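Local coordinates for TT1561 protein (PDB 1UF3), which is of unknown function but binds calcium ions and, as a member of the calcineurin-like metallophosphoesterase superfamily, is probably a metal-dependent phosphoesterase, at residues Pro181-Val186 with Trp200-Gly205. Residues are numbered along the deposited sequence; the frame is centred on the assembly and turned at random.
Sequences PLLVLV and WVVVPG
Val184 and Val202 anchor the pairing of two parallel strands: Val202 N donates to Val184 O at 2.8 Å, almost perfectly straight with 177° at the hydrogen. Val184 N reaches back to Trp200 O, also at 2.8 Å, and Val186 N to Val202 O. The denser packing, around the Trp200 ring, is on the face of Leu183, Leu185, Trp200 and Val202. Val202 CG2 sits over the centre of that ring, 3.4 Å above its plane, and meets Leu183 CD1 at 3.7 Å. Leu185 lies alongside Val202; with its CG anti to the carbonyl carbon (chi1 -84°), CD2 rests 3.7 Å from Val202 CB. Leu215 of strand 211-216, from the other sheet, packs on all four. On the opposite face Val184 and Val201 meet more loosely, CB to CG2 at 4.0 Å, though further along Val186 CG2 meets Val203 CG2 obliquely at 3.6 Å. At the entry end Trp200 N donates to Leu182 O in a longer 3.2 Å bond, from above the carbonyl plane; partly exposed Leu182 keeps its side chain clear. At the far end Pro204 CD abuts Val186 O and its ring touches Leu185 CD2; an alanine here, lacking CG and CD, would probably open a gap there and free the backbone torsion the ring holds. Strand 183-186 pairs with 151-155 and strand 199-203 with 192-196, making this an interior parallel ladder, as in the beta-sandwich core of calcineurin-like metallophosphoesterases.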
loop_
_atom_site.group_PDB
_atom_site.type_symbol
_atom_site.label_atom_id
_atom_site.label_comp_id
_atom_site.label_asym_id
_atom_site.label_seq_id
_atom_site.Cartn_x
_atom_site.Cartn_y
_atom_site.Cartn_z
ATOM N N PRO A 181 -19.389 -14.387 -23.307
ATOM C CA PRO A 181 -18.588 -13.510 -22.456
ATOM C C PRO A 181 -19.173 -13.431 -21.081
ATOM O O PRO A 181 -20.375 -13.637 -20.888
ATOM C CB PRO A 181 -18.657 -12.159 -23.166
ATOM C CG PRO A 181 -20.012 -12.232 -23.902
ATOM C CD PRO A 181 -19.989 -13.643 -24.439
ATOM N N LEU A 182 -18.312 -13.115 -20.130
ATOM C CA LEU A 182 -18.686 -12.959 -18.758
ATOM C C LEU A 182 -19.475 -11.673 -18.549
ATOM O O LEU A 182 -20.458 -11.655 -17.806
ATOM C CB LEU A 182 -17.439 -12.915 -17.903
ATOM C CG LEU A 182 -17.707 -12.659 -16.436
ATOM C CD1 LEU A 182 -18.317 -13.917 -15.862
ATOM C CD2 LEU A 182 -16.395 -12.321 -15.707
ATOM N N LEU A 183 -19.012 -10.590 -19.168
ATOM C CA LEU A 183 -19.676 -9.292 -19.068
ATOM C C LEU A 183 -19.750 -8.667 -20.453
ATOM O O LEU A 183 -18.851 -8.833 -21.277
ATOM C CB LEU A 183 -18.929 -8.353 -18.112
ATOM C CG LEU A 183 -19.175 -6.839 -18.265
ATOM C CD1 LEU A 183 -20.618 -6.474 -17.825
ATOM C CD2 LEU A 183 -18.160 -6.070 -17.444
ATOM N N VAL A 184 -20.860 -7.990 -20.720
ATOM C CA VAL A 184 -21.067 -7.304 -21.986
ATOM C C VAL A 184 -21.573 -5.922 -21.588
ATOM O O VAL A 184 -22.576 -5.794 -20.860
ATOM C CB VAL A 184 -22.152 -7.993 -22.861
ATOM C CG1 VAL A 184 -22.335 -7.219 -24.196
ATOM C CG2 VAL A 184 -21.757 -9.422 -23.155
ATOM N N LEU A 185 -20.862 -4.888 -22.010
ATOM C CA LEU A 185 -21.286 -3.522 -21.711
ATOM C C LEU A 185 -21.826 -2.896 -23.010
ATOM O O LEU A 185 -21.202 -3.015 -24.072
ATOM C CB LEU A 185 -20.101 -2.696 -21.184
ATOM C CG LEU A 185 -19.778 -2.818 -19.687
ATOM C CD1 LEU A 185 -18.433 -2.170 -19.380
ATOM C CD2 LEU A 185 -20.870 -2.129 -18.874
ATOM N N VAL A 186 -22.986 -2.249 -22.947
ATOM C CA VAL A 186 -23.531 -1.620 -24.163
ATOM C C VAL A 186 -23.999 -0.196 -23.880
ATOM O O VAL A 186 -24.242 0.186 -22.740
ATOM C CB VAL A 186 -24.730 -2.442 -24.770
ATOM C CG1 VAL A 186 -24.258 -3.809 -25.236
ATOM C CG2 VAL A 186 -25.857 -2.571 -23.738
ATOM N N TRP A 200 -23.551 -11.631 -18.470
ATOM C CA TRP A 200 -24.125 -10.503 -17.752
ATOM C C TRP A 200 -24.071 -9.290 -18.698
ATOM O O TRP A 200 -22.991 -8.817 -19.062
ATOM C CB TRP A 200 -23.316 -10.223 -16.487
ATOM C CG TRP A 200 -23.844 -9.111 -15.598
ATOM C CD1 TRP A 200 -25.157 -8.802 -15.358
ATOM C CD2 TRP A 200 -23.072 -8.242 -14.749
ATOM N NE1 TRP A 200 -25.249 -7.815 -14.417
ATOM C CE2 TRP A 200 -23.987 -7.449 -14.022
ATOM C CE3 TRP A 200 -21.698 -8.066 -14.527
ATOM C CZ2 TRP A 200 -23.581 -6.500 -13.092
ATOM C CZ3 TRP A 200 -21.284 -7.107 -13.580
ATOM C CH2 TRP A 200 -22.221 -6.342 -12.880
ATOM N N VAL A 201 -25.232 -8.808 -19.124
ATOM C CA VAL A 201 -25.288 -7.656 -20.025
ATOM C C VAL A 201 -25.690 -6.429 -19.236
ATOM O O VAL A 201 -26.757 -6.385 -18.602
ATOM C CB VAL A 201 -26.278 -7.872 -21.163
ATOM C CG1 VAL A 201 -26.293 -6.645 -22.083
ATOM C CG2 VAL A 201 -25.908 -9.109 -21.928
ATOM N N VAL A 202 -24.820 -5.431 -19.283
ATOM C CA VAL A 202 -25.007 -4.196 -18.549
ATOM C C VAL A 202 -25.101 -2.948 -19.422
ATOM O O VAL A 202 -24.323 -2.762 -20.365
ATOM C CB VAL A 202 -23.833 -3.968 -17.542
ATOM C CG1 VAL A 202 -23.992 -2.603 -16.843
ATOM C CG2 VAL A 202 -23.776 -5.130 -16.508
ATOM N N VAL A 203 -26.083 -2.115 -19.094
ATOM C CA VAL A 203 -26.293 -0.826 -19.741
ATOM C C VAL A 203 -25.840 0.033 -18.574
ATOM O O VAL A 203 -26.559 0.208 -17.590
ATOM C CB VAL A 203 -27.801 -0.609 -20.080
ATOM C CG1 VAL A 203 -28.048 0.820 -20.482
ATOM C CG2 VAL A 203 -28.207 -1.547 -21.213
ATOM N N PRO A 204 -24.606 0.540 -18.640
ATOM C CA PRO A 204 -24.073 1.357 -17.555
ATOM C C PRO A 204 -24.669 2.733 -17.374
ATOM O O PRO A 204 -24.513 3.335 -16.320
ATOM C CB PRO A 204 -22.584 1.399 -17.873
ATOM C CG PRO A 204 -22.575 1.419 -19.357
ATOM C CD PRO A 204 -23.596 0.344 -19.695
ATOM N N GLY A 205 -25.353 3.229 -18.395
ATOM C CA GLY A 205 -25.926 4.559 -18.288
ATOM C C GLY A 205 -25.409 5.477 -19.385
ATOM O O GLY A 205 -24.465 5.140 -20.118
#